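Glutaminase 1 (Escherichia coli, PDB 1U60) catalyses the hydrolysis of L-glutamine to L-glutamate and ammonium, working as a homotetrameric glutaminase. Local coordinates at residues A[152-155]-A[156-159]; A[199-202]-A[203-206]. All coordinates share one frame; numbering follows the deposited sequence.

Contact 1: residues A[152-155]-A[156-159]; sequences ALSD and EVNQ
Ser154 turns its hydroxyl anti to its own backbone N (chi1 174°), and that rotation carries OG across the start of the helix to the amide of Val157. Ser154 OG accepts from Val157 N at 3.1 Å, in a nearly straight bond. Val157 answers with its CG2 branch, which lies beside its own backbone N (the other methyl, CG1, takes the anti place at chi1 172°), a place that sets this methyl against the same serine: Val157 CG2 sits 3.3 Å from Ser154 OG and 3.7 Å from Ser154 CB. The hydroxyl is thus reached by an N-H and flanked by a methyl of one and the same residue.

One step further round the turn the regular helical bonds begin. Asn158 N donates to Ser154 O over 2.9 Å, so Ser154 engages the helix through side chain and carbonyl together, and Gln159 N donates to Asp155 O. Leu153 crosses Asn158 obliquely, its CD1 4.0 Å from Asn158 CB, a van der Waals touch at the join. Ser197 and Arg194 pack against both Leu153 and Asn158, whereas Val157 is buried against Phe32 and Glu65.

The side chain of Val157 is also about 4 Å from that of Glu161 at the nearest atoms; Glu161 is predicted to bind the substrate and lies one turn on in the same helix. What the geometry describes is a serine N-cap, with the hydroxyl closing the first turn of helix 155-162 directly after the short edge strand 152-153.

Contact 2: residues A[199-202]-A[203-206]; sequences LLNT and IELA. With EDO (1,2-ethanediol), chain I.
Asn201 and Glu204 lay their flat ends over one another: the long directions of the two side chains cross at about a right angle, yet amide and carboxylate planes are only 22° apart and stack. Asn201 CG lies 3.6 Å from Glu204 OE1 across this stack. Each group also bonds the other's backbone. With CG between its backbone N and carbonyl carbon (chi1 61°), Asn201 holds its amide over the turn, where OD1 takes the N-H of Glu204 at 2.8 Å, nearly along the C=O axis, while Glu204 OE1 receives Asn201 N at 2.9 Å on its anti side, 32° out of the carboxylate plane. This reciprocal pair is a capping box, with Asn201 as N-cap of helix 202-213. The next helical bonds run from Leu205 N to Asn201 O and from Ala206 N to Thr202 O.

The carboxylate has a stronger partner in Arg61, whose NH1 forms a salt bridge to OE1; the arginine probably helps keep Glu204 ionised in this buried place. On the other branch of the amide, Asn201 ND2 donates to O2 of a 1,2-ethanediol, probably from the crystallisation liquor, at 3.0 Å. Leu200 CD1 rests 4.0 Å from Leu205 CB, and Phe62 packs against both leucines.

Going along the chain from the N terminus, contact 1 comes first, at the turn from strand 152-153 into helix 155-162. Helices 166-178 and 185-195 follow before strand 198-200 leads into contact 2 and helix 202-213. Each contact closes the first turn of a helix, and they stand in series, neither nested nor crossed. Their centres are 16 Å apart, but the strands entering them are antiparallel neighbours in one small sheet: Leu199 N lies 3.1 Å from Ala152 O, a probable hydrogen bond, and Ser154 CB packs on Leu199 CG. Contact 1 sits near the surface, whereas contact 2 sets its helix against strands 42-47 and 274-279 of the five-stranded sheet.

Contact 1: residues A[152-155]-A[156-159]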
ATOM      1  N   ALA A 152      -1.961 -24.570 -17.417  1.00 12.91           N
ATOM      2  CA  ALA A 152      -0.967 -25.143 -18.313  1.00 11.83           C
ATOM      3  C   ALA A 152      -0.475 -24.133 -19.338  1.00 10.82           C
ATOM      4  O   ALA A 152      -1.191 -23.224 -19.706  1.00 10.48           O
ATOM      5  CB  ALA A 152      -1.558 -26.376 -19.019  1.00 13.07           C
ATOM      6  N   LEU A 153       0.773 -24.282 -19.748  1.00 12.22           N
ATOM      7  CA  LEU A 153       1.381 -23.403 -20.747  1.00 12.10           C
ATOM      8  C   LEU A 153       0.601 -23.507 -22.086  1.00 12.55           C
ATOM      9  O   LEU A 153       0.259 -24.601 -22.543  1.00 12.94           O
ATOM     10  CB  LEU A 153       2.860 -23.797 -20.925  1.00 13.08           C
ATOM     11  CG  LEU A 153       3.695 -22.900 -21.837  1.00 15.27           C
ATOM     12  CD1 LEU A 153       4.202 -21.769 -21.131  1.00 19.59           C
ATOM     13  CD2 LEU A 153       4.860 -23.691 -22.370  1.00 21.41           C
ATOM     14  N   SER A 154       0.259 -22.341 -22.645  1.00 11.84           N
ATOM     15  CA  SER A 154      -0.150 -22.186 -24.039  1.00 11.73           C
ATOM     16  C   SER A 154       1.077 -22.078 -24.946  1.00 12.99           C
ATOM     17  O   SER A 154       1.769 -21.052 -24.932  1.00 10.72           O
ATOM     18  CB  SER A 154      -0.984 -20.929 -24.240  1.00 12.11           C
ATOM     19  OG  SER A 154      -1.268 -20.703 -25.619  1.00 10.86           O
ATOM     20  N   ASP A 155       1.273 -23.088 -25.812  1.00 12.84           N
ATOM     21  CA  ASP A 155       2.366 -23.026 -26.790  1.00 15.01           C
ATOM     22  C   ASP A 155       2.285 -21.814 -27.663  1.00 14.67           C
ATOM     23  O   ASP A 155       3.303 -21.203 -27.961  1.00 14.49           O
ATOM     24  CB  ASP A 155       2.404 -24.269 -27.696  1.00 15.81           C
ATOM     25  CG  ASP A 155       2.779 -25.539 -26.946  1.00 22.06           C
ATOM     26  OD1 ASP A 155       3.308 -25.475 -25.798  1.00 26.31           O
ATOM     27  OD2 ASP A 155       2.530 -26.647 -27.422  1.00 25.00           O
ATOM     28  N   GLU A 156       1.080 -21.476 -28.123  1.00 14.78           N
ATOM     29  CA  GLU A 156       0.878 -20.330 -28.985  1.00 14.96           C
ATOM     30  C   GLU A 156       1.264 -19.038 -28.283  1.00 14.69           C
ATOM     31  O   GLU A 156       2.022 -18.224 -28.843  1.00 13.37           O
ATOM     32  CB  GLU A 156      -0.562 -20.232 -29.480  1.00 16.69           C
ATOM     33  CG  GLU A 156      -0.739 -19.025 -30.400  1.00 19.30           C
ATOM     34  CD  GLU A 156      -2.111 -18.911 -31.030  1.00 24.96           C
ATOM     35  OE1 GLU A 156      -3.019 -19.703 -30.699  1.00 24.77           O
ATOM     36  OE2 GLU A 156      -2.256 -17.947 -31.806  1.00 30.16           O
ATOM     37  N   VAL A 157       0.784 -18.856 -27.050  1.00 12.83           N
ATOM     38  CA  VAL A 157       1.102 -17.607 -26.321  1.00 12.49           C
ATOM     39  C   VAL A 157       2.596 -17.538 -26.048  1.00 12.05           C
ATOM     40  O   VAL A 157       3.210 -16.489 -26.248  1.00 11.77           O
ATOM     41  CB  VAL A 157       0.345 -17.497 -25.005  1.00 11.63           C
ATOM     42  CG1 VAL A 157       0.833 -16.296 -24.171  1.00 13.01           C
ATOM     43  CG2 VAL A 157      -1.146 -17.391 -25.280  1.00 13.45           C
ATOM     44  N   ASN A 158       3.164 -18.625 -25.540  1.00 12.03           N
ATOM     45  CA  ASN A 158       4.605 -18.706 -25.234  1.00 12.12           C
ATOM     46  C   ASN A 158       5.466 -18.411 -26.480  1.00 13.22           C
ATOM     47  O   ASN A 158       6.380 -17.604 -26.425  1.00 10.90           O
ATOM     48  CB  ASN A 158       4.974 -20.069 -24.633  1.00 12.27           C
ATOM     49  CG  ASN A 158       6.422 -20.173 -24.297  1.00 12.83           C
ATOM     50  OD1 ASN A 158       7.151 -20.998 -24.867  1.00 20.64           O
ATOM     51  ND2 ASN A 158       6.864 -19.330 -23.426  1.00  9.61           N
ATOM     52  N   GLN A 159       5.156 -19.041 -27.607  1.00 13.97           N
ATOM     53  CA  GLN A 159       5.930 -18.754 -28.828  1.00 16.15           C
ATOM     54  C   GLN A 159       5.862 -17.276 -29.253  1.00 15.73           C
ATOM     55  O   GLN A 159       6.895 -16.688 -29.649  1.00 15.81           O
ATOM     56  CB  GLN A 159       5.518 -19.705 -29.973  1.00 17.19           C
ATOM     57  CG  GLN A 159       6.686 -20.057 -30.926  1.00 24.55           C
ATOM     58  CD  GLN A 159       7.794 -20.877 -30.214  1.00 32.70           C
ATOM     59  OE1 GLN A 159       7.621 -22.085 -29.935  1.00 40.64           O
ATOM     60  NE2 GLN A 159       8.908 -20.221 -29.902  1.00 37.46           N
TER

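Contact 2: residues A[199-202]-A[203-206]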
ATOM      1  N   LEU A 199      -2.595 -20.542 -19.145  1.00  8.83           N
ATOM      2  CA  LEU A 199      -3.988 -20.154 -19.225  1.00  8.49           C
ATOM      3  C   LEU A 199      -4.771 -20.621 -18.011  1.00  9.16           C
ATOM      4  O   LEU A 199      -4.554 -21.730 -17.512  1.00  9.01           O
ATOM      5  CB  LEU A 199      -4.625 -20.784 -20.456  1.00 10.21           C
ATOM      6  CG  LEU A 199      -3.958 -20.515 -21.820  1.00 10.68           C
ATOM      7  CD1 LEU A 199      -4.826 -21.075 -22.942  1.00 13.14           C
ATOM      8  CD2 LEU A 199      -3.764 -19.044 -22.080  1.00 11.43           C
ATOM      9  N   LEU A 200      -5.616 -19.737 -17.474  1.00  8.06           N
ATOM     10  CA  LEU A 200      -6.529 -20.121 -16.410  1.00  9.01           C
ATOM     11  C   LEU A 200      -7.868 -19.413 -16.552  1.00  8.53           C
ATOM     12  O   LEU A 200      -7.963 -18.395 -17.246  1.00  9.38           O
ATOM     13  CB  LEU A 200      -5.912 -19.830 -15.044  1.00  8.83           C
ATOM     14  CG  LEU A 200      -6.031 -18.409 -14.499  1.00  9.57           C
ATOM     15  CD1 LEU A 200      -5.468 -18.426 -13.072  1.00 11.34           C
ATOM     16  CD2 LEU A 200      -5.371 -17.315 -15.434  1.00  8.72           C
ATOM     17  N   ASN A 201      -8.918 -19.932 -15.901  1.00  8.02           N
ATOM     18  CA  ASN A 201     -10.209 -19.294 -15.958  1.00  8.59           C
ATOM     19  C   ASN A 201     -10.487 -18.485 -14.703  1.00  7.60           C
ATOM     20  O   ASN A 201      -9.651 -18.408 -13.786  1.00  8.46           O
ATOM     21  CB  ASN A 201     -11.349 -20.260 -16.259  1.00  8.37           C
ATOM     22  CG  ASN A 201     -11.511 -21.312 -15.256  1.00  9.36           C
ATOM     23  OD1 ASN A 201     -11.362 -21.085 -14.040  1.00  8.86           O
ATOM     24  ND2 ASN A 201     -11.850 -22.540 -15.737  1.00  9.18           N
ATOM     25  N   THR A 202     -11.637 -17.874 -14.659  1.00  7.51           N
ATOM     26  CA  THR A 202     -11.913 -16.935 -13.574  1.00  7.52           C
ATOM     27  C   THR A 202     -12.044 -17.665 -12.230  1.00  8.12           C
ATOM     28  O   THR A 202     -11.699 -17.102 -11.180  1.00  8.81           O
ATOM     29  CB  THR A 202     -13.135 -16.128 -13.900  1.00  7.41           C
ATOM     30  OG1 THR A 202     -12.861 -15.336 -15.074  1.00  8.17           O
ATOM     31  CG2 THR A 202     -13.469 -15.079 -12.814  1.00  9.29           C
ATOM     32  N   ILE A 203     -12.595 -18.881 -12.256  1.00  8.47           N
ATOM     33  CA  ILE A 203     -12.683 -19.676 -11.036  1.00  8.95           C
ATOM     34  C   ILE A 203     -11.298 -20.033 -10.532  1.00  7.32           C
ATOM     35  O   ILE A 203     -11.054 -20.021  -9.333  1.00  8.17           O
ATOM     36  CB  ILE A 203     -13.644 -20.856 -11.241  1.00  9.52           C
ATOM     37  CG1 ILE A 203     -15.084 -20.288 -11.227  1.00 10.73           C
ATOM     38  CG2 ILE A 203     -13.546 -21.859 -10.115  1.00 11.26           C
ATOM     39  CD1 ILE A 203     -16.116 -21.217 -11.692  1.00 11.61           C
ATOM     40  N   GLU A 204     -10.411 -20.421 -11.449  1.00  8.14           N
ATOM     41  CA  GLU A 204      -9.033 -20.727 -11.100  1.00  7.44           C
ATOM     42  C   GLU A 204      -8.310 -19.523 -10.529  1.00  7.23           C
ATOM     43  O   GLU A 204      -7.606 -19.635  -9.536  1.00  7.73           O
ATOM     44  CB  GLU A 204      -8.324 -21.297 -12.311  1.00  8.50           C
ATOM     45  CG  GLU A 204      -8.862 -22.707 -12.578  1.00  6.54           C
ATOM     46  CD  GLU A 204      -8.519 -23.282 -13.960  1.00 10.24           C
ATOM     47  OE1 GLU A 204      -8.114 -22.523 -14.896  1.00 10.46           O
ATOM     48  OE2 GLU A 204      -8.734 -24.525 -14.096  1.00 11.55           O
ATOM     49  N   LEU A 205      -8.547 -18.349 -11.117  1.00  7.51           N
ATOM     50  CA  LEU A 205      -7.972 -17.114 -10.560  1.00  7.61           C
ATOM     51  C   LEU A 205      -8.475 -16.828  -9.164  1.00  7.35           C
ATOM     52  O   LEU A 205      -7.688 -16.495  -8.274  1.00  7.02           O
ATOM     53  CB  LEU A 205      -8.192 -15.952 -11.498  1.00  7.89           C
ATOM     54  CG  LEU A 205      -7.643 -14.584 -11.108  1.00  8.51           C
ATOM     55  CD1 LEU A 205      -6.133 -14.725 -10.835  1.00 10.38           C
ATOM     56  CD2 LEU A 205      -7.877 -13.526 -12.165  1.00  8.76           C
ATOM     57  N   ALA A 206      -9.779 -16.955  -8.960  1.00  7.85           N
ATOM     58  CA  ALA A 206     -10.365 -16.799  -7.642  1.00  8.06           C
ATOM     59  C   ALA A 206      -9.851 -17.808  -6.652  1.00  8.09           C
ATOM     60  O   ALA A 206      -9.748 -17.516  -5.474  1.00  8.39           O
ATOM     61  CB  ALA A 206     -11.898 -16.814  -7.693  1.00  9.17           C
TER
HETATM   62  C1  EDO I1217     -14.921 -24.484 -13.632  1.00 25.95           C
HETATM   63  O1  EDO I1217     -15.182 -23.563 -14.730  1.00 19.39           O
HETATM   64  C2  EDO I1217     -13.499 -24.352 -13.089  1.00 25.93           C
HETATM   65  O2  EDO I1217     -12.463 -24.888 -13.935  1.00 23.35           O